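Local coordinates for protein CG14216 (Drosophila melanogaster, PDB 3P9Y) that removes phosphate from serine in the C-terminal domain of RNA polymerase II and probably takes part in RNA processing and termination, at residues F29-K32 / N36-S39; R22-H27 / R94-P99; S8-A13 / D161-M166; L122-M127 / V138-V143; E178-F183 / R189-S194. The protein carries 2 engineered substitutions. All blocks are in the same frame, centred on the assembly; numbering follows the deposited sequence.

Contact 1 (F29-K32 / N36-S39); sequences FLAK and NVRS
Ser-39 OG, at the end of the strand segment 36-39, is gripped by three hydrogen-bonding partners: Lys-96 NZ, His-27 ND1 on helix 22-32, and Asn-19 OD1 in the loop that precedes that helix. Two residues earlier on the strand, the junction with the helix segment 29-32 turns wholly apolar, and Val-37 carries the strand's part of it. Its two methyls divide the work. CG1, which lies between the backbone N and the carbonyl carbon (chi1 55°), faces the helix backbone, 3.8 Å from Ala-31 N. The same methyl sits 3.9 Å from Ala-31 CB and equally close to Leu-30 CB. CG2, the other branch, meets Leu-30 CD1 at 3.8 Å. The side chains of Leu-30 and Val-37 cross at about a right angle, and the two valine methyls together span the leucine from CB to CD1. The contact closes the beta-alpha-beta unit of strand 11-16, helix 22-32 and strand 36-41. Strand 36-41 lies at one edge of the main sheet beside strand 11-16, while Leu-30 also touches Val-14 on that strand and reaches Thr-160 and Ile-163 on helix 149-167.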
# COMPACT_ATOMS: atom_id res chain seq x y z
N PHE A 29 -4.50 6.12 6.63
CA PHE A 29 -5.95 6.26 6.66
C PHE A 29 -6.59 5.00 7.25
O PHE A 29 -7.40 5.09 8.18
CB PHE A 29 -6.48 6.52 5.25
CG PHE A 29 -7.82 7.19 5.21
CD1 PHE A 29 -7.92 8.57 5.11
CD2 PHE A 29 -8.98 6.44 5.28
CE1 PHE A 29 -9.16 9.19 5.07
CE2 PHE A 29 -10.22 7.05 5.25
CZ PHE A 29 -10.31 8.43 5.14
N LEU A 30 -6.22 3.84 6.72
CA LEU A 30 -6.76 2.57 7.21
C LEU A 30 -6.54 2.40 8.71
O LEU A 30 -7.44 1.97 9.42
CB LEU A 30 -6.12 1.39 6.47
CG LEU A 30 -6.66 1.13 5.06
CD1 LEU A 30 -5.70 0.22 4.28
CD2 LEU A 30 -8.06 0.52 5.11
N ALA A 31 -5.35 2.75 9.19
CA ALA A 31 -5.02 2.60 10.61
C ALA A 31 -5.88 3.52 11.47
O ALA A 31 -6.33 3.14 12.54
CB ALA A 31 -3.55 2.89 10.84
N LYS A 32 -6.10 4.75 10.99
CA LYS A 32 -6.94 5.71 11.70
C LYS A 32 -8.40 5.26 11.75
O LYS A 32 -9.13 5.62 12.67
CB LYS A 32 -6.84 7.09 11.06
CG LYS A 32 -5.56 7.82 11.39
CD LYS A 32 -5.50 9.18 10.70
CE LYS A 32 -4.29 9.98 11.16
NZ LYS A 32 -4.27 11.35 10.57
N ASN A 36 -6.28 -3.32 11.11
CA ASN A 36 -4.97 -3.93 11.24
C ASN A 36 -4.29 -3.92 9.87
O ASN A 36 -4.57 -4.77 9.04
CB ASN A 36 -5.11 -5.36 11.74
CG ASN A 36 -3.79 -6.11 11.80
OD1 ASN A 36 -2.72 -5.55 11.56
ND2 ASN A 36 -3.86 -7.40 12.11
N VAL A 37 -3.41 -2.96 9.64
CA VAL A 37 -2.84 -2.78 8.31
C VAL A 37 -1.31 -2.71 8.33
O VAL A 37 -0.71 -2.14 9.25
CB VAL A 37 -3.42 -1.51 7.63
CG1 VAL A 37 -3.20 -0.28 8.51
CG2 VAL A 37 -2.82 -1.30 6.24
N ARG A 38 -0.69 -3.32 7.32
CA ARG A 38 0.75 -3.22 7.09
C ARG A 38 0.96 -2.81 5.64
O ARG A 38 0.07 -3.00 4.82
CB ARG A 38 1.45 -4.55 7.37
CG ARG A 38 1.37 -5.00 8.82
CD ARG A 38 2.21 -6.24 9.07
NE ARG A 38 2.33 -6.55 10.49
CZ ARG A 38 1.42 -7.22 11.20
NH1 ARG A 38 0.30 -7.65 10.62
NH2 ARG A 38 1.63 -7.45 12.49
N SER A 39 2.12 -2.24 5.32
CA SER A 39 2.37 -1.76 3.97
C SER A 39 3.72 -2.21 3.44
O SER A 39 4.65 -2.42 4.21
CB SER A 39 2.29 -0.23 3.92
OG SER A 39 3.21 0.36 4.82

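Contact 2 (R22-H27 / R94-P99); sequences RSMEAH and RIKKCP
Ile-95 packs against Met-24 and His-27, and its branches can be followed outward from CB, which lies 3.9 Å from Met-24 CE. The CG2 branch runs over the imidazole of His-27. It stands 3.6 Å above the ring plane over its centre, only 11° off the normal, and is nearest to His-27 NE2 (3.6 Å), a well-centred CH-pi contact. The other branch, through CG1, ends in CD1, which rests 3.8 Å from Met-24 O on the helix backbone and 4.0 Å from Met-24 CE. Bends at chi2 and chi3 curl the methionine back, bringing its methyl alongside Ile-95, the two side chains running past each other in opposite directions; Met-24 SD lies 4.0 Å from Lys-96 CE. Lys-96 is extended beyond CG, and its NZ forms a salt bridge with Glu-100 besides its bond to Ser-39, which His-27 ND1 shares. With an alanine in place of His-27 there would be no ring for Ile-95 CG2 to lie on, and Ser-39 OG is likely to lose one of its partners. These contacts join helix 22-32 to the end of helix 85-95; Arg-22, at the start of helix 22-32, hydrogen-bonds through NE a modified side chain of the bound peptide. With His-27 ND1 4.7 Å from Lys-96 NZ, the ammonium would probably disfavour a protonated imidazole, an effect the salt bridge to Glu-100 should soften.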
# COMPACT_ATOMS: atom_id res chain seq x y z
N ARG A 22 1.85 6.01 -2.14
CA ARG A 22 0.49 5.47 -2.20
C ARG A 22 0.16 4.50 -1.07
O ARG A 22 -0.91 4.59 -0.46
CB ARG A 22 0.25 4.81 -3.56
CG ARG A 22 0.17 5.80 -4.73
CD ARG A 22 0.31 5.10 -6.09
NE ARG A 22 1.61 4.46 -6.25
CZ ARG A 22 1.95 3.68 -7.27
NH1 ARG A 22 1.09 3.43 -8.24
NH2 ARG A 22 3.17 3.15 -7.32
N SER A 23 1.06 3.56 -0.79
CA SER A 23 0.80 2.56 0.25
C SER A 23 0.79 3.20 1.64
O SER A 23 0.08 2.74 2.53
CB SER A 23 1.83 1.44 0.22
OG SER A 23 3.09 1.88 0.70
N MET A 24 1.57 4.25 1.82
CA MET A 24 1.69 4.88 3.13
C MET A 24 0.51 5.80 3.43
O MET A 24 0.09 5.92 4.57
CB MET A 24 3.01 5.63 3.23
CG MET A 24 4.21 4.70 3.23
SD MET A 24 4.12 3.50 4.58
CE MET A 24 4.77 4.49 5.93
N GLU A 25 -0.01 6.45 2.40
CA GLU A 25 -1.21 7.25 2.53
C GLU A 25 -2.37 6.32 2.93
O GLU A 25 -3.14 6.63 3.85
CB GLU A 25 -1.52 7.94 1.21
CG GLU A 25 -2.50 9.08 1.31
CD GLU A 25 -1.92 10.28 2.03
OE1 GLU A 25 -2.43 10.62 3.11
OE2 GLU A 25 -0.94 10.88 1.52
N ALA A 26 -2.46 5.18 2.26
CA ALA A 26 -3.49 4.19 2.58
C ALA A 26 -3.25 3.58 3.96
O ALA A 26 -4.19 3.31 4.70
CB ALA A 26 -3.52 3.09 1.52
N HIS A 27 -1.98 3.36 4.30
CA HIS A 27 -1.63 2.79 5.59
C HIS A 27 -2.20 3.69 6.67
O HIS A 27 -2.90 3.24 7.58
CB HIS A 27 -0.11 2.69 5.76
CG HIS A 27 0.32 1.93 6.98
ND1 HIS A 27 1.40 1.07 6.97
CD2 HIS A 27 -0.18 1.90 8.24
CE1 HIS A 27 1.54 0.54 8.18
NE2 HIS A 27 0.60 1.03 8.96
N ARG A 94 6.58 8.64 11.15
CA ARG A 94 5.66 8.54 12.28
C ARG A 94 4.88 7.24 12.26
O ARG A 94 4.37 6.81 13.29
CB ARG A 94 4.68 9.72 12.27
CG ARG A 94 5.35 11.07 12.38
CD ARG A 94 4.34 12.14 12.68
NE ARG A 94 4.90 13.48 12.52
CZ ARG A 94 4.29 14.59 12.91
NH1 ARG A 94 3.11 14.52 13.51
NH2 ARG A 94 4.87 15.77 12.72
N ILE A 95 4.77 6.62 11.09
CA ILE A 95 4.07 5.34 10.99
C ILE A 95 5.00 4.17 11.30
O ILE A 95 4.65 3.29 12.08
CB ILE A 95 3.47 5.15 9.59
CG1 ILE A 95 2.33 6.15 9.38
CG2 ILE A 95 2.94 3.72 9.43
CD1 ILE A 95 1.75 6.13 7.99
N LYS A 96 6.18 4.16 10.70
CA LYS A 96 7.11 3.07 10.94
C LYS A 96 8.53 3.45 10.58
O LYS A 96 8.78 4.47 9.95
CB LYS A 96 6.68 1.81 10.18
CG LYS A 96 6.69 1.94 8.66
CD LYS A 96 6.17 0.66 8.01
CE LYS A 96 6.28 0.69 6.49
NZ LYS A 96 5.64 -0.52 5.89
N LYS A 97 9.45 2.59 11.00
CA LYS A 97 10.88 2.83 10.90
C LYS A 97 11.35 2.99 9.46
O LYS A 97 12.07 3.94 9.14
CB LYS A 97 11.63 1.66 11.55
CG LYS A 97 13.15 1.76 11.54
CD LYS A 97 13.76 0.39 11.84
CE LYS A 97 15.24 0.48 12.20
NZ LYS A 97 15.45 1.01 13.58
N CYS A 98 10.95 2.08 8.59
CA CYS A 98 11.53 2.03 7.25
C CYS A 98 10.66 1.34 6.21
O CYS A 98 9.79 0.53 6.55
CB CYS A 98 12.87 1.29 7.32
SG CYS A 98 12.69 -0.45 7.81
N PRO A 99 10.90 1.64 4.93
CA PRO A 99 10.24 0.94 3.83
C PRO A 99 10.54 -0.57 3.86
O PRO A 99 11.68 -0.95 4.13
CB PRO A 99 10.86 1.55 2.57
CG PRO A 99 11.80 2.61 3.01
CD PRO A 99 11.69 2.80 4.48

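Contact 3 (S8-A13 / D161-M166); sequences SKLAVA and DMINMM
With CG1 of Val-12 anti to the backbone N (chi1 178°) and CG1 of Ile-163 anti to its carbonyl carbon (chi1 -61°), the two branched side chains reach toward each other tip to tip and meet with both forks. Val-12 CG2 approaches Ile-163 CG2 at 4.1 Å. On the other prong, a bend at chi2 of -69° places Ile-163 CD1 4.2 Å from Val-12 CG1. Leu-10, two residues earlier and pointing to the same side, extends the apolar seam along the helix. Its CD1 lies 4.4 Å from Ile-163 CG2 and at the same distance from Met-166 C, so this methyl spans one turn of helix 161-166. All of these separations are generous, those of light van der Waals contact. In the low-molecular-weight phosphatase-like fold, the parallel strands of the central sheet are flanked by helices, and here helix 149-167 covers one face of strand 11-16. Val-12 is bonded through its backbone to Asn-36 and Arg-38 on the neighbouring edge strand, while Ile-163 also leans on Val-113 of strand 111-114 and on Phe-35. Beyond Leu-10 the junction becomes polar. A water donates to Ser-8 OG at 2.7 Å and to Met-166 O at 2.6 Å, tying the loop before the strand to a backbone carbonyl of the helix. The serine hydroxyl, which accepts from this water, is also hydrogen-bonded to Ala-167 O, the next carbonyl along.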
# COMPACT_ATOMS: atom_id res chain seq x y z
N SER A 8 -14.48 -7.73 11.71
CA SER A 8 -13.97 -8.93 11.06
C SER A 8 -12.51 -9.19 11.42
O SER A 8 -11.96 -10.24 11.08
CB SER A 8 -14.10 -8.80 9.55
OG SER A 8 -15.43 -9.06 9.14
N LYS A 9 -11.90 -8.23 12.09
CA LYS A 9 -10.49 -8.31 12.45
C LYS A 9 -9.62 -8.76 11.28
O LYS A 9 -8.66 -9.52 11.45
CB LYS A 9 -10.29 -9.22 13.66
CG LYS A 9 -10.80 -8.61 14.97
CD LYS A 9 -10.47 -7.11 15.06
CE LYS A 9 -9.00 -6.81 14.70
NZ LYS A 9 -8.81 -5.65 13.75
N LEU A 10 -9.94 -8.27 10.08
CA LEU A 10 -9.13 -8.53 8.90
C LEU A 10 -7.69 -8.09 9.11
O LEU A 10 -7.43 -7.04 9.70
CB LEU A 10 -9.68 -7.76 7.69
CG LEU A 10 -11.09 -8.14 7.23
CD1 LEU A 10 -11.61 -7.09 6.27
CD2 LEU A 10 -11.10 -9.51 6.58
N ALA A 11 -6.75 -8.91 8.63
CA ALA A 11 -5.37 -8.50 8.52
C ALA A 11 -5.15 -8.02 7.09
O ALA A 11 -5.25 -8.80 6.14
CB ALA A 11 -4.44 -9.66 8.85
N VAL A 12 -4.85 -6.74 6.94
CA VAL A 12 -4.78 -6.11 5.63
C VAL A 12 -3.36 -5.65 5.32
O VAL A 12 -2.64 -5.20 6.21
CB VAL A 12 -5.72 -4.87 5.57
CG1 VAL A 12 -5.61 -4.17 4.22
CG2 VAL A 12 -7.16 -5.28 5.86
N ALA A 13 -2.96 -5.77 4.06
CA ALA A 13 -1.73 -5.14 3.60
C ALA A 13 -2.06 -4.26 2.39
O ALA A 13 -2.97 -4.58 1.63
CB ALA A 13 -0.69 -6.18 3.23
N ASP A 161 -12.92 2.67 1.73
CA ASP A 161 -14.32 2.35 1.48
C ASP A 161 -14.47 0.88 1.08
O ASP A 161 -15.40 0.20 1.51
CB ASP A 161 -14.90 3.23 0.37
CG ASP A 161 -15.07 4.67 0.80
OD1 ASP A 161 -15.21 4.93 2.01
OD2 ASP A 161 -15.06 5.55 -0.09
N MET A 162 -13.54 0.41 0.26
CA MET A 162 -13.59 -0.98 -0.20
C MET A 162 -13.39 -1.95 0.96
O MET A 162 -14.13 -2.92 1.09
CB MET A 162 -12.53 -1.23 -1.27
CG MET A 162 -12.59 -2.63 -1.82
SD MET A 162 -11.34 -2.96 -3.08
CE MET A 162 -9.85 -3.00 -2.08
N ILE A 163 -12.39 -1.69 1.79
CA ILE A 163 -12.08 -2.57 2.91
C ILE A 163 -13.22 -2.54 3.93
O ILE A 163 -13.60 -3.57 4.47
CB ILE A 163 -10.76 -2.19 3.60
CG1 ILE A 163 -9.58 -2.28 2.62
CG2 ILE A 163 -10.52 -3.09 4.81
CD1 ILE A 163 -9.23 -3.70 2.20
N ASN A 164 -13.75 -1.35 4.18
CA ASN A 164 -14.88 -1.20 5.08
C ASN A 164 -16.05 -2.08 4.65
O ASN A 164 -16.67 -2.74 5.47
CB ASN A 164 -15.31 0.26 5.14
CG ASN A 164 -16.29 0.53 6.26
OD1 ASN A 164 -16.02 0.25 7.43
ND2 ASN A 164 -17.45 1.09 5.90
N MET A 165 -16.32 -2.10 3.35
CA MET A 165 -17.41 -2.89 2.79
C MET A 165 -17.18 -4.38 3.05
O MET A 165 -18.07 -5.11 3.49
CB MET A 165 -17.52 -2.63 1.28
CG MET A 165 -18.49 -3.55 0.54
SD MET A 165 -18.44 -3.33 -1.26
CE MET A 165 -16.74 -3.79 -1.61
N MET A 166 -15.96 -4.83 2.78
CA MET A 166 -15.63 -6.24 2.92
C MET A 166 -15.59 -6.67 4.38
O MET A 166 -15.86 -7.82 4.69
CB MET A 166 -14.31 -6.52 2.22
CG MET A 166 -14.43 -6.38 0.71
SD MET A 166 -12.87 -6.57 -0.13
CE MET A 166 -11.90 -5.28 0.65
O HOH W 1 -15.24 -9.66 6.47

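Contact 4 (L122-M127 / V138-V143); sequences LVVMHM and VHVLNV
Helix 122-127 runs nearly antiparallel to strand 138-142, at 158° between their directions and 9.9 Å between axes, with Val-124 and Val-140 the closest pair of backbones. This is the return leg of the beta-alpha-beta unit made of strand 111-114, helix 117-128 and strand 137-142, in which the helix lies along one face of the sheet. Alternate residues of the strand, Val-138 and Val-140, point to the helix, whereas Leu-141 between Val-140 and Asn-142 packs on Met-162 and Met-166 of helix 149-167 on the opposite face. Val-140 is received by two successive helix residues through a single methyl: its CG1 lies 3.9 Å from Val-123 CG1 and 4.2 Å from Val-124 CG2. Val-123 also rests on Ile-112 and Thr-114 of the first strand of the unit, so it bridges both strands beneath the helix. A bound imidazole, probably from the crystallisation liquor, lies close to the side chain of Val-124. One turn further along the helix, Met-127 fills the position over the start of the strand, and it also touches Leu-196 of strand 192-197. Bends at chi2 (-69°) and chi3 (-55°) leave its CE directed at the strand. The methyl then meets the valine tip to tip, Met-127 CE to Val-138 CG1 at 3.7 Å.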
# COMPACT_ATOMS: atom_id res chain seq x y z
N LEU A 122 3.37 -8.55 -9.52
CA LEU A 122 4.53 -8.95 -8.73
C LEU A 122 4.08 -9.64 -7.45
O LEU A 122 4.67 -10.64 -7.03
CB LEU A 122 5.41 -7.73 -8.40
CG LEU A 122 6.18 -7.17 -9.60
CD1 LEU A 122 6.79 -5.82 -9.28
CD2 LEU A 122 7.25 -8.15 -10.07
N VAL A 123 3.02 -9.11 -6.84
CA VAL A 123 2.47 -9.69 -5.63
C VAL A 123 1.94 -11.09 -5.92
O VAL A 123 2.22 -12.03 -5.18
CB VAL A 123 1.33 -8.81 -5.05
CG1 VAL A 123 0.52 -9.59 -4.04
CG2 VAL A 123 1.91 -7.53 -4.44
N VAL A 124 1.18 -11.23 -7.00
CA VAL A 124 0.57 -12.51 -7.34
C VAL A 124 1.64 -13.53 -7.73
O VAL A 124 1.60 -14.68 -7.31
CB VAL A 124 -0.47 -12.35 -8.47
CG1 VAL A 124 -0.92 -13.71 -8.99
CG2 VAL A 124 -1.67 -11.54 -7.99
N MET A 125 2.62 -13.08 -8.51
CA MET A 125 3.71 -13.95 -8.93
C MET A 125 4.44 -14.46 -7.70
O MET A 125 4.75 -15.64 -7.60
CB MET A 125 4.67 -13.20 -9.85
CG MET A 125 5.76 -14.08 -10.45
SD MET A 125 6.71 -13.26 -11.75
CE MET A 125 7.66 -12.07 -10.80
N HIS A 126 4.71 -13.56 -6.76
CA HIS A 126 5.45 -13.93 -5.55
C HIS A 126 4.67 -14.94 -4.72
O HIS A 126 5.24 -15.91 -4.21
CB HIS A 126 5.76 -12.70 -4.70
CG HIS A 126 6.44 -13.03 -3.41
ND1 HIS A 126 7.79 -13.27 -3.33
CD2 HIS A 126 5.95 -13.19 -2.17
CE1 HIS A 126 8.11 -13.56 -2.08
NE2 HIS A 126 7.00 -13.52 -1.35
N MET A 127 3.37 -14.72 -4.59
CA MET A 127 2.51 -15.61 -3.82
C MET A 127 2.45 -17.00 -4.45
O MET A 127 2.43 -18.01 -3.75
CB MET A 127 1.10 -15.03 -3.73
CG MET A 127 0.95 -13.86 -2.76
SD MET A 127 1.13 -14.36 -1.04
CE MET A 127 -0.10 -15.65 -0.91
N VAL A 138 -6.21 -15.99 0.71
CA VAL A 138 -5.93 -14.56 0.79
C VAL A 138 -6.42 -13.91 -0.50
O VAL A 138 -6.19 -14.44 -1.59
CB VAL A 138 -4.43 -14.28 0.98
CG1 VAL A 138 -3.62 -14.93 -0.13
CG2 VAL A 138 -4.18 -12.78 1.03
N HIS A 139 -7.10 -12.78 -0.38
CA HIS A 139 -7.64 -12.09 -1.55
C HIS A 139 -6.75 -10.93 -1.95
O HIS A 139 -6.58 -9.99 -1.19
CB HIS A 139 -9.05 -11.59 -1.26
CG HIS A 139 -10.01 -12.67 -0.92
ND1 HIS A 139 -10.54 -13.53 -1.86
CD2 HIS A 139 -10.56 -13.04 0.26
CE1 HIS A 139 -11.36 -14.38 -1.28
NE2 HIS A 139 -11.39 -14.11 0.01
N VAL A 140 -6.19 -10.98 -3.15
CA VAL A 140 -5.42 -9.87 -3.68
C VAL A 140 -6.33 -9.01 -4.55
O VAL A 140 -6.99 -9.51 -5.46
CB VAL A 140 -4.19 -10.37 -4.47
CG1 VAL A 140 -3.30 -9.21 -4.87
CG2 VAL A 140 -3.40 -11.37 -3.64
N LEU A 141 -6.38 -7.72 -4.25
CA LEU A 141 -7.26 -6.79 -4.94
C LEU A 141 -6.46 -5.60 -5.44
O LEU A 141 -5.72 -4.99 -4.68
CB LEU A 141 -8.34 -6.29 -3.98
CG LEU A 141 -9.19 -7.36 -3.29
CD1 LEU A 141 -9.98 -6.76 -2.14
CD2 LEU A 141 -10.11 -8.03 -4.30
N ASN A 142 -6.61 -5.27 -6.72
CA ASN A 142 -5.92 -4.11 -7.27
C ASN A 142 -6.88 -2.96 -7.46
O ASN A 142 -7.93 -3.10 -8.09
CB ASN A 142 -5.26 -4.42 -8.61
CG ASN A 142 -4.44 -3.24 -9.12
OD1 ASN A 142 -3.34 -2.97 -8.64
ND2 ASN A 142 -4.99 -2.53 -10.10
N VAL A 143 -6.50 -1.81 -6.92
CA VAL A 143 -7.25 -0.58 -7.09
C VAL A 143 -6.26 0.49 -7.56
O VAL A 143 -5.39 0.90 -6.81
CB VAL A 143 -7.89 -0.12 -5.78
CG1 VAL A 143 -8.65 1.18 -5.99
CG2 VAL A 143 -8.83 -1.19 -5.23

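Contact 5 (E178-F183 / R189-S194); sequences ELIQEF and RVILHS
Ile-191 is the first residue of 189-194 to make close side-chain contact with the helix, and it touches both Ile-180 and Phe-183. Its CB lies 3.9 Å from Ile-180 CG2, and its CD1, at the end of an extended branch (chi2 177°), comes 4.1 Å from the same methyl. That CD1 also approaches the phenylalanine ring obliquely, 3.6 Å from Phe-183 CD2. The backbone N of Ile-191 is hydrogen-bonded to Glu-184 OE2. Leu-192 points away, toward helix 117-128 on the other face of the sheet. With the next alternation His-193 again turns to helix 172-187 and presents an imidazole face to Ile-180 CD1. This methyl stands 3.3 Å above the ring plane, offset toward the rim, and is 3.5 Å from His-193 ND1, a CH-pi contact. Shortening Ile-180 to an alanine would probably uncover that ring face and open a gap beside Ile-191 CB. The edge strand 192-197 is in this way covered by the helix that precedes it. No hydrogen bond crosses between the segments; aliphatic packing and one CH-pi contact hold them, while His-139 ND1 hydrogen-bonds His-193 NE2, which is likely to limit how the imidazole can turn under the methyl.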
# COMPACT_ATOMS: atom_id res chain seq x y z
N GLU A 178 -19.36 -10.94 -5.29
CA GLU A 178 -20.51 -10.08 -5.51
C GLU A 178 -20.23 -8.66 -5.00
O GLU A 178 -20.67 -7.70 -5.62
CB GLU A 178 -21.77 -10.65 -4.85
CG GLU A 178 -22.35 -11.87 -5.57
CD GLU A 178 -23.74 -12.25 -5.06
OE1 GLU A 178 -24.18 -11.68 -4.04
OE2 GLU A 178 -24.39 -13.12 -5.69
N LEU A 179 -19.51 -8.54 -3.88
CA LEU A 179 -19.20 -7.23 -3.31
C LEU A 179 -18.26 -6.44 -4.23
O LEU A 179 -18.39 -5.23 -4.37
CB LEU A 179 -18.57 -7.37 -1.93
CG LEU A 179 -19.47 -7.89 -0.82
CD1 LEU A 179 -18.66 -8.13 0.44
CD2 LEU A 179 -20.64 -6.93 -0.55
N ILE A 180 -17.32 -7.14 -4.85
CA ILE A 180 -16.39 -6.50 -5.78
C ILE A 180 -17.16 -5.92 -6.96
O ILE A 180 -16.93 -4.79 -7.36
CB ILE A 180 -15.34 -7.49 -6.30
CG1 ILE A 180 -14.31 -7.79 -5.20
CG2 ILE A 180 -14.62 -6.92 -7.54
CD1 ILE A 180 -13.34 -8.90 -5.57
N GLN A 181 -18.09 -6.69 -7.51
CA GLN A 181 -18.86 -6.23 -8.66
C GLN A 181 -19.73 -5.04 -8.28
O GLN A 181 -19.85 -4.08 -9.04
CB GLN A 181 -19.70 -7.36 -9.25
CG GLN A 181 -20.55 -6.97 -10.46
CD GLN A 181 -19.71 -6.58 -11.67
OE1 GLN A 181 -18.64 -7.13 -11.91
NE2 GLN A 181 -20.21 -5.63 -12.45
N GLU A 182 -20.36 -5.09 -7.11
CA GLU A 182 -21.19 -3.99 -6.63
C GLU A 182 -20.36 -2.72 -6.50
O GLU A 182 -20.79 -1.64 -6.92
CB GLU A 182 -21.83 -4.34 -5.29
CG GLU A 182 -22.69 -3.22 -4.70
CD GLU A 182 -23.93 -2.93 -5.53
OE1 GLU A 182 -24.29 -3.77 -6.38
OE2 GLU A 182 -24.55 -1.86 -5.33
N PHE A 183 -19.17 -2.85 -5.94
CA PHE A 183 -18.26 -1.72 -5.78
C PHE A 183 -17.87 -1.16 -7.15
O PHE A 183 -17.83 0.06 -7.34
CB PHE A 183 -17.00 -2.16 -5.02
CG PHE A 183 -16.17 -1.02 -4.50
CD1 PHE A 183 -16.40 -0.49 -3.24
CD2 PHE A 183 -15.14 -0.48 -5.27
CE1 PHE A 183 -15.63 0.57 -2.76
CE2 PHE A 183 -14.37 0.56 -4.79
CZ PHE A 183 -14.61 1.09 -3.53
N ARG A 189 -14.99 1.87 -10.96
CA ARG A 189 -13.58 1.51 -11.04
C ARG A 189 -13.44 0.01 -11.19
O ARG A 189 -14.21 -0.76 -10.60
CB ARG A 189 -12.83 1.95 -9.78
CG ARG A 189 -12.80 3.45 -9.55
CD ARG A 189 -12.31 3.74 -8.13
NE ARG A 189 -12.47 5.14 -7.76
CZ ARG A 189 -11.52 6.06 -7.87
NH1 ARG A 189 -10.32 5.74 -8.34
NH2 ARG A 189 -11.78 7.31 -7.50
N VAL A 190 -12.45 -0.41 -11.96
CA VAL A 190 -12.18 -1.82 -12.12
C VAL A 190 -11.30 -2.30 -10.97
O VAL A 190 -10.32 -1.64 -10.60
CB VAL A 190 -11.50 -2.12 -13.47
CG1 VAL A 190 -11.03 -3.56 -13.51
CG2 VAL A 190 -12.46 -1.83 -14.61
N ILE A 191 -11.66 -3.44 -10.41
CA ILE A 191 -10.85 -4.09 -9.40
C ILE A 191 -10.34 -5.40 -9.96
O ILE A 191 -11.13 -6.20 -10.47
CB ILE A 191 -11.68 -4.38 -8.14
CG1 ILE A 191 -12.20 -3.07 -7.53
CG2 ILE A 191 -10.85 -5.14 -7.11
CD1 ILE A 191 -13.09 -3.28 -6.33
N LEU A 192 -9.03 -5.62 -9.90
CA LEU A 192 -8.48 -6.92 -10.28
C LEU A 192 -8.49 -7.79 -9.03
O LEU A 192 -8.15 -7.32 -7.94
CB LEU A 192 -7.04 -6.78 -10.81
CG LEU A 192 -6.81 -5.69 -11.86
CD1 LEU A 192 -5.35 -5.65 -12.27
CD2 LEU A 192 -7.70 -5.90 -13.08
N HIS A 193 -8.88 -9.05 -9.18
CA HIS A 193 -9.01 -9.93 -8.03
C HIS A 193 -8.43 -11.31 -8.29
O HIS A 193 -8.70 -11.93 -9.32
CB HIS A 193 -10.48 -10.07 -7.63
CG HIS A 193 -10.70 -11.02 -6.50
ND1 HIS A 193 -11.78 -11.88 -6.44
CD2 HIS A 193 -9.98 -11.25 -5.37
CE1 HIS A 193 -11.72 -12.58 -5.32
NE2 HIS A 193 -10.63 -12.23 -4.66
N SER A 194 -7.62 -11.78 -7.35
CA SER A 194 -7.12 -13.15 -7.36
C SER A 194 -7.25 -13.73 -5.97
O SER A 194 -7.08 -13.02 -4.98
CB SER A 194 -5.66 -13.20 -7.80
OG SER A 194 -5.52 -12.78 -9.14

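How the contacts relate
From the N terminus, 8-13 opens the widest loop, which contact 3 closes only at 161-166 by setting helix 149-167 on the first strand. Within that span, contact 2 ties helix 22-32 to the end of helix 85-95 and the loop after it, and contact 1 lies wholly between those ends as a short helix-to-strand return. Contact 4, also inside the span of contact 3, comes after contact 2 and completes the second beta-alpha-beta unit. Contact 5 follows all of them, and no two loops cross. Contacts 1, 3, 4 and 5 all reach the five-stranded sheet: 36-39 pairs with 8-13, and 138-143 pairs with 189-194. Contact 4 packs one face; contacts 1, 3 and 5 pack the other.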